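Local coordinates for protein carboxyvinyl-carboxyphosphonate phosphorylmutase (Bacillus anthracis, PDB 4IQD) that belongs to the phosphoenolpyruvate phosphomutase family of TIM-barrel proteins and carries bound pyruvic acid in several pockets, at residues A[216-221]-A[230-235]; A[279-282]-A[286-289]. All blocks are in the same frame, centred on the assembly; numbering follows the deposited sequence.

In the fold
Both contacts lie on one chain of a two-subunit assembly, in series along the sequence, with centres about 35 Å apart and nearest atoms about 22 Å apart. Contact 1 is buried, about 15 Å from the centre of the chain, and belongs to the barrel: strand 215-217 meets helix 229-234. Its segments also contribute to two pyruvic acid pockets, through Thr219 in one and Glu231 in the other. Contact 2 is at the surface, about 27 Å from the chain centre, where helix 277-283 gives way to helix 286-297 near the C-terminus. What they share is the neighbouring subunit, which both touch: contact 1 by hydrogen bonds and packing, contact 2 by packing.

Contact 1 of 2, residues A[216-221]-A[230-235]; sequences ANMTEF and EEFANM
The Phe232 ring takes the methyl of Ala216 over one face and the selenium of Met218 (a selenomethionine) at its edge. Ala216 CB stands 3.9 Å from the ring centroid, 23° off the normal, a CH-pi contact shifted toward the rim; its closest ring atom is Phe232 CD2, at 3.6 Å. Alanine suits this place because its single methyl lets the strand backbone come close to the flat ring. Met218 SE lies 5.0 Å from the Phe232 centroid and 87° off the normal, which makes a Met-aromatic contact in the ring plane. Met218 CG approaches obliquely, 3.3 Å from Phe232 CE1. Bends at the second and third torsions of Met218 bring CG and SE to the CE1-CZ end of the ring, while Ala216 CB sits over the face, nearest CD2 and CE2.

These residues join two parts of a beta-alpha-beta unit of the TIM barrel, in which strand 215-217 leads through helix 229-234 to strand 239-242. Phe232 is the helix residue that reaches inward to the strand, its CG beside the backbone N and anti to the carbonyl carbon (chi1 -73°), and a large apolar ring is apt for such a buried layer. Strand 239-242 lines the same place: Val240 touches both Ala216 and Met218. Past the strand, Met218 is the centre of an inverse gamma turn, with a weak hydrogen bond from Thr219 N to Asn217 O at 3.2 Å. Beyond that turn Thr219 touches a bound pyruvic acid, while Glu220 forms a salt bridge with Arg248 and a hydrogen bond to Gln267 of the second subunit.

Contact 2 of 2, residues A[279-282]-A[286-289]; sequences ELYE and YHDF
Tyr286 meets Tyr281 through both backbone and side chain. Tyr286 N donates to Tyr281 O over 2.9 Å. Through this link helix 286-297 is tied to a carbonyl of helix 277-283. Tyr286 CB then sits over a face of the Tyr281 ring, 3.9 Å from the centroid and 17° off the normal, a CH-pi contact. The two rings meet obliquely, with their planes at 37°, and Tyr286 CD2 is 3.3 Å from Tyr281 CE1. With CG anti to the backbone N (chi1 178°), Tyr281 extends its ring across the break between the helices to reach both Tyr286 and His287. Tyrosine suits the place: its ring offers a broad apolar face, while its OH reaches on to Glu290 in a hydrogen bond. Tyr286 itself packs against Leu69 of the second subunit.

His287 follows, its CB 3.6 Å from Tyr281 OH, which also lies at the edge of the imidazole, near its plane. His287 N donates to a water at 3.0 Å, which donates in turn to Tyr281 O and to Glu282 OE1; the carboxylate of Glu282 is a suitable acceptor, carried on a chain long enough to reach the water. Further on, Phe289 turns to the dimer partner and packs on Pro67 of the second subunit. The helix-helix junction thus combines a direct backbone hydrogen bond with a water-mediated one, next to the packing of Tyr286 CB on the Tyr281 ring: Tyr281 O accepts from both Tyr286 N and the water, a dual demand that would probably polarise the carbonyl.

Contact 1 of 2, residues A[216-221]-A[230-235]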
ATOM      1  N   ALA A 216      -9.639 -18.304  14.428  1.00 23.56           N
ATOM      2  CA  ALA A 216      -8.416 -18.206  15.208  1.00 21.29           C
ATOM      3  C   ALA A 216      -7.580 -17.051  14.681  1.00 17.05           C
ATOM      4  O   ALA A 216      -7.439 -16.882  13.473  1.00 22.17           O
ATOM      5  CB  ALA A 216      -7.637 -19.500  15.133  1.00 17.31           C
ATOM      6  N   ASN A 217      -7.034 -16.253  15.590  1.00 20.28           N
ATOM      7  CA  ASN A 217      -6.227 -15.094  15.225  1.00 20.50           C
ATOM      8  C   ASN A 217      -4.736 -15.384  15.305  1.00 23.95           C
ATOM      9  O   ASN A 217      -4.144 -15.294  16.380  1.00 27.28           O
ATOM     10  CB  ASN A 217      -6.556 -13.926  16.155  1.00 20.28           C
ATOM     11  CG  ASN A 217      -5.762 -12.673  15.833  1.00 25.16           C
ATOM     12  OD1 ASN A 217      -5.292 -12.483  14.709  1.00 29.18           O
ATOM     13  ND2 ASN A 217      -5.618 -11.801  16.822  1.00 23.95           N
HETATM   14  N   MSE A 218      -4.123 -15.724  14.178  1.00 25.21           N
HETATM   15  CA  MSE A 218      -2.686 -15.960  14.185  1.00 25.52           C
HETATM   16  C   MSE A 218      -1.806 -14.762  13.893  1.00 23.72           C
HETATM   17  O   MSE A 218      -1.074 -14.737  12.908  1.00 25.43           O
HETATM   18  CB  MSE A 218      -2.289 -17.149  13.323  1.00 24.73           C
HETATM   19  CG  MSE A 218      -2.256 -18.429  14.114  1.00 30.23           C
HETATM   20 SE   MSE A 218      -0.691 -18.682  15.271  0.88 29.44          SE
HETATM   21  CE  MSE A 218      -0.862 -17.270  16.583  1.00 25.62           C
ATOM     22  N   THR A 219      -1.869 -13.778  14.779  1.00 22.61           N
ATOM     23  CA  THR A 219      -1.018 -12.610  14.668  1.00 20.95           C
ATOM     24  C   THR A 219       0.264 -12.857  15.462  1.00 23.67           C
ATOM     25  O   THR A 219       0.246 -13.511  16.503  1.00 24.52           O
ATOM     26  CB  THR A 219      -1.748 -11.341  15.144  1.00 24.45           C
ATOM     27  OG1 THR A 219      -0.923 -10.193  14.921  1.00 30.45           O
ATOM     28  CG2 THR A 219      -2.112 -11.442  16.615  1.00 22.54           C
ATOM     29  N   GLU A 220       1.383 -12.356  14.951  1.00 24.32           N
ATOM     30  CA  GLU A 220       2.687 -12.645  15.535  1.00 19.35           C
ATOM     31  C   GLU A 220       2.929 -11.820  16.792  1.00 22.34           C
ATOM     32  O   GLU A 220       2.406 -10.716  16.925  1.00 20.57           O
ATOM     33  CB  GLU A 220       3.799 -12.390  14.514  1.00 19.20           C
ATOM     34  CG  GLU A 220       3.644 -13.159  13.208  1.00 19.08           C
ATOM     35  CD  GLU A 220       2.626 -12.539  12.272  1.00 18.84           C
ATOM     36  OE1 GLU A 220       2.298 -11.349  12.457  1.00 24.46           O
ATOM     37  OE2 GLU A 220       2.147 -13.240  11.358  1.00 26.50           O
ATOM     38  N   PHE A 221       3.726 -12.369  17.706  1.00 22.27           N
ATOM     39  CA  PHE A 221       4.090 -11.695  18.953  1.00 24.98           C
ATOM     40  C   PHE A 221       2.876 -11.317  19.792  1.00 26.03           C
ATOM     41  O   PHE A 221       2.863 -10.270  20.432  1.00 26.93           O
ATOM     42  CB  PHE A 221       4.931 -10.447  18.674  1.00 19.87           C
ATOM     43  CG  PHE A 221       5.910 -10.619  17.557  1.00 26.50           C
ATOM     44  CD1 PHE A 221       6.994 -11.466  17.698  1.00 29.49           C
ATOM     45  CD2 PHE A 221       5.750  -9.931  16.366  1.00 25.30           C
ATOM     46  CE1 PHE A 221       7.901 -11.629  16.672  1.00 28.24           C
ATOM     47  CE2 PHE A 221       6.654 -10.089  15.335  1.00 27.59           C
ATOM     48  CZ  PHE A 221       7.732 -10.939  15.489  1.00 29.67           C
ATOM     49  N   GLU A 230      -3.538 -26.910  10.866  1.00 30.01           N
ATOM     50  CA  GLU A 230      -3.976 -28.271  11.151  1.00 32.25           C
ATOM     51  C   GLU A 230      -4.223 -28.421  12.642  1.00 27.30           C
ATOM     52  O   GLU A 230      -5.191 -29.054  13.063  1.00 27.63           O
ATOM     53  CB  GLU A 230      -2.919 -29.279  10.687  1.00 40.96           C
ATOM     54  CG  GLU A 230      -3.187 -30.723  11.094  1.00 49.68           C
ATOM     55  CD  GLU A 230      -4.210 -31.409  10.209  1.00 54.78           C
ATOM     56  OE1 GLU A 230      -4.541 -30.858   9.136  1.00 57.01           O
ATOM     57  OE2 GLU A 230      -4.681 -32.505  10.587  1.00 53.97           O
ATOM     58  N   GLU A 231      -3.346 -27.824  13.440  1.00 23.90           N
ATOM     59  CA  GLU A 231      -3.517 -27.842  14.884  1.00 26.03           C
ATOM     60  C   GLU A 231      -4.813 -27.147  15.291  1.00 24.38           C
ATOM     61  O   GLU A 231      -5.646 -27.757  15.943  1.00 25.95           O
ATOM     62  CB  GLU A 231      -2.294 -27.252  15.592  1.00 29.01           C
ATOM     63  CG  GLU A 231      -1.169 -28.268  15.769  1.00 29.94           C
ATOM     64  CD  GLU A 231       0.176 -27.632  16.054  1.00 34.06           C
ATOM     65  OE1 GLU A 231       1.049 -28.309  16.634  1.00 37.44           O
ATOM     66  OE2 GLU A 231       0.369 -26.459  15.687  1.00 36.39           O
ATOM     67  N   PHE A 232      -5.003 -25.901  14.868  1.00 24.36           N
ATOM     68  CA  PHE A 232      -6.251 -25.183  15.133  1.00 25.24           C
ATOM     69  C   PHE A 232      -7.488 -25.966  14.714  1.00 21.55           C
ATOM     70  O   PHE A 232      -8.522 -25.907  15.376  1.00 23.15           O
ATOM     71  CB  PHE A 232      -6.271 -23.843  14.405  1.00 27.20           C
ATOM     72  CG  PHE A 232      -5.362 -22.819  14.998  1.00 26.63           C
ATOM     73  CD1 PHE A 232      -4.269 -22.363  14.292  1.00 20.58           C
ATOM     74  CD2 PHE A 232      -5.604 -22.309  16.260  1.00 20.93           C
ATOM     75  CE1 PHE A 232      -3.434 -21.427  14.831  1.00 22.22           C
ATOM     76  CE2 PHE A 232      -4.770 -21.362  16.807  1.00 23.55           C
ATOM     77  CZ  PHE A 232      -3.682 -20.919  16.091  1.00 20.58           C
ATOM     78  N   ALA A 233      -7.371 -26.692  13.608  1.00 28.54           N
ATOM     79  CA  ALA A 233      -8.505 -27.408  13.034  1.00 27.80           C
ATOM     80  C   ALA A 233      -9.049 -28.492  13.957  1.00 29.56           C
ATOM     81  O   ALA A 233     -10.251 -28.555  14.190  1.00 33.84           O
ATOM     82  CB  ALA A 233      -8.135 -27.996  11.684  1.00 21.69           C
ATOM     83  N   ASN A 234      -8.178 -29.346  14.482  1.00 30.27           N
ATOM     84  CA  ASN A 234      -8.653 -30.409  15.360  1.00 34.86           C
ATOM     85  C   ASN A 234      -8.942 -29.889  16.758  1.00 30.72           C
ATOM     86  O   ASN A 234      -9.492 -30.596  17.601  1.00 31.65           O
ATOM     87  CB  ASN A 234      -7.683 -31.594  15.390  1.00 40.67           C
ATOM     88  CG  ASN A 234      -6.276 -31.194  15.775  1.00 42.39           C
ATOM     89  OD1 ASN A 234      -6.058 -30.526  16.783  1.00 43.16           O
ATOM     90  ND2 ASN A 234      -5.308 -31.603  14.964  1.00 45.17           N
HETATM   91  N   MSE A 235      -8.577 -28.637  16.991  1.00 26.08           N
HETATM   92  CA  MSE A 235      -8.786 -28.017  18.283  1.00 22.76           C
HETATM   93  C   MSE A 235     -10.094 -27.236  18.314  1.00 26.14           C
HETATM   94  O   MSE A 235     -10.457 -26.655  19.336  1.00 24.77           O
HETATM   95  CB  MSE A 235      -7.603 -27.123  18.635  1.00 22.54           C
HETATM   96  CG  MSE A 235      -6.290 -27.875  18.812  1.00 24.91           C
HETATM   97 SE   MSE A 235      -5.116 -26.798  19.904  0.75 30.70          SE
HETATM   98  CE  MSE A 235      -6.559 -26.371  21.085  1.00 67.33           C
TER

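Contact 2 of 2, residues A[279-282]-A[286-289]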
ATOM      1  N   GLU A 279       7.968 -11.571 -13.066  1.00 25.97           N
ATOM      2  CA  GLU A 279       6.984 -11.979 -12.078  1.00 25.46           C
ATOM      3  C   GLU A 279       5.947 -10.885 -11.913  1.00 25.89           C
ATOM      4  O   GLU A 279       4.769 -11.160 -11.698  1.00 25.44           O
ATOM      5  CB  GLU A 279       7.656 -12.275 -10.740  1.00 26.42           C
ATOM      6  CG  GLU A 279       8.415 -13.581 -10.720  1.00 29.53           C
ATOM      7  CD  GLU A 279       9.379 -13.675  -9.563  1.00 29.17           C
ATOM      8  OE1 GLU A 279       9.747 -12.622  -9.007  1.00 31.72           O
ATOM      9  OE2 GLU A 279       9.772 -14.803  -9.211  1.00 28.66           O
ATOM     10  N   LEU A 280       6.398  -9.641 -12.020  1.00 27.74           N
ATOM     11  CA  LEU A 280       5.507  -8.499 -11.919  1.00 27.34           C
ATOM     12  C   LEU A 280       4.567  -8.463 -13.111  1.00 29.98           C
ATOM     13  O   LEU A 280       3.365  -8.252 -12.953  1.00 32.43           O
ATOM     14  CB  LEU A 280       6.310  -7.203 -11.836  1.00 25.16           C
ATOM     15  CG  LEU A 280       5.484  -5.919 -11.809  1.00 24.56           C
ATOM     16  CD1 LEU A 280       4.384  -6.009 -10.760  1.00 26.65           C
ATOM     17  CD2 LEU A 280       6.385  -4.733 -11.538  1.00 22.98           C
ATOM     18  N   TYR A 281       5.132  -8.674 -14.296  1.00 28.45           N
ATOM     19  CA  TYR A 281       4.384  -8.706 -15.550  1.00 29.98           C
ATOM     20  C   TYR A 281       3.177  -9.629 -15.438  1.00 29.18           C
ATOM     21  O   TYR A 281       2.058  -9.259 -15.792  1.00 27.64           O
ATOM     22  CB  TYR A 281       5.310  -9.172 -16.681  1.00 33.15           C
ATOM     23  CG  TYR A 281       4.676  -9.315 -18.052  1.00 38.24           C
ATOM     24  CD1 TYR A 281       4.822  -8.322 -19.014  1.00 39.09           C
ATOM     25  CD2 TYR A 281       3.965 -10.459 -18.397  1.00 38.67           C
ATOM     26  CE1 TYR A 281       4.260  -8.459 -20.272  1.00 38.45           C
ATOM     27  CE2 TYR A 281       3.396 -10.600 -19.648  1.00 38.48           C
ATOM     28  CZ  TYR A 281       3.545  -9.598 -20.580  1.00 39.73           C
ATOM     29  OH  TYR A 281       2.978  -9.742 -21.825  1.00 41.96           O
ATOM     30  N   GLU A 282       3.413 -10.828 -14.925  1.00 31.78           N
ATOM     31  CA  GLU A 282       2.361 -11.827 -14.829  1.00 33.63           C
ATOM     32  C   GLU A 282       1.456 -11.599 -13.620  1.00 29.79           C
ATOM     33  O   GLU A 282       0.285 -11.969 -13.642  1.00 28.58           O
ATOM     34  CB  GLU A 282       2.969 -13.234 -14.796  1.00 39.34           C
ATOM     35  CG  GLU A 282       1.957 -14.368 -14.911  1.00 45.28           C
ATOM     36  CD  GLU A 282       1.287 -14.443 -16.276  1.00 49.98           C
ATOM     37  OE1 GLU A 282       1.702 -13.712 -17.202  1.00 51.62           O
ATOM     38  OE2 GLU A 282       0.341 -15.243 -16.423  1.00 52.28           O
ATOM     39  N   TYR A 286      -0.256  -8.115 -17.016  1.00 28.01           N
ATOM     40  CA  TYR A 286       0.015  -7.166 -18.088  1.00 28.33           C
ATOM     41  C   TYR A 286      -0.415  -7.727 -19.441  1.00 29.44           C
ATOM     42  O   TYR A 286      -0.977  -7.013 -20.268  1.00 30.17           O
ATOM     43  CB  TYR A 286       1.498  -6.796 -18.107  1.00 31.64           C
ATOM     44  CG  TYR A 286       1.854  -5.675 -19.063  1.00 39.18           C
ATOM     45  CD1 TYR A 286       1.930  -4.358 -18.625  1.00 39.91           C
ATOM     46  CD2 TYR A 286       2.130  -5.935 -20.399  1.00 43.58           C
ATOM     47  CE1 TYR A 286       2.265  -3.333 -19.496  1.00 42.24           C
ATOM     48  CE2 TYR A 286       2.463  -4.920 -21.274  1.00 44.67           C
ATOM     49  CZ  TYR A 286       2.530  -3.623 -20.821  1.00 45.61           C
ATOM     50  OH  TYR A 286       2.861  -2.616 -21.699  1.00 49.54           O
ATOM     51  N   HIS A 287      -0.168  -9.018 -19.643  1.00 31.52           N
ATOM     52  CA  HIS A 287      -0.504  -9.694 -20.892  1.00 31.50           C
ATOM     53  C   HIS A 287      -1.975  -9.583 -21.273  1.00 30.00           C
ATOM     54  O   HIS A 287      -2.309  -9.361 -22.438  1.00 24.93           O
ATOM     55  CB  HIS A 287      -0.128 -11.172 -20.814  1.00 34.08           C
ATOM     56  CG  HIS A 287      -0.594 -11.968 -21.990  1.00 38.25           C
ATOM     57  ND1 HIS A 287       0.029 -11.910 -23.219  1.00 39.57           N
ATOM     58  CD2 HIS A 287      -1.631 -12.825 -22.132  1.00 37.32           C
ATOM     59  CE1 HIS A 287      -0.600 -12.708 -24.064  1.00 38.62           C
ATOM     60  NE2 HIS A 287      -1.609 -13.274 -23.432  1.00 39.22           N
ATOM     61  N   ASP A 288      -2.853  -9.742 -20.289  1.00 29.95           N
ATOM     62  CA  ASP A 288      -4.286  -9.788 -20.546  1.00 33.32           C
ATOM     63  C   ASP A 288      -4.847  -8.446 -21.010  1.00 35.17           C
ATOM     64  O   ASP A 288      -5.909  -8.387 -21.631  1.00 37.15           O
ATOM     65  CB  ASP A 288      -5.027 -10.297 -19.312  1.00 39.88           C
ATOM     66  CG  ASP A 288      -4.615 -11.707 -18.936  1.00 47.08           C
ATOM     67  OD1 ASP A 288      -3.568 -11.865 -18.271  1.00 51.72           O
ATOM     68  OD2 ASP A 288      -5.327 -12.658 -19.318  1.00 48.07           O
ATOM     69  N   PHE A 289      -4.128  -7.373 -20.713  1.00 31.88           N
ATOM     70  CA  PHE A 289      -4.505  -6.060 -21.213  1.00 31.74           C
ATOM     71  C   PHE A 289      -4.097  -5.932 -22.669  1.00 33.55           C
ATOM     72  O   PHE A 289      -4.812  -5.340 -23.477  1.00 32.53           O
ATOM     73  CB  PHE A 289      -3.842  -4.963 -20.384  1.00 34.26           C
ATOM     74  CG  PHE A 289      -4.383  -4.854 -18.992  1.00 33.07           C
ATOM     75  CD1 PHE A 289      -5.498  -4.077 -18.731  1.00 31.22           C
ATOM     76  CD2 PHE A 289      -3.788  -5.535 -17.945  1.00 30.16           C
ATOM     77  CE1 PHE A 289      -6.007  -3.976 -17.452  1.00 26.66           C
ATOM     78  CE2 PHE A 289      -4.295  -5.439 -16.664  1.00 29.37           C
ATOM     79  CZ  PHE A 289      -5.403  -4.656 -16.417  1.00 27.02           C
TER
HETATM   80  O   HOH W   1       0.800 -11.054 -17.703  1.00 44.33           O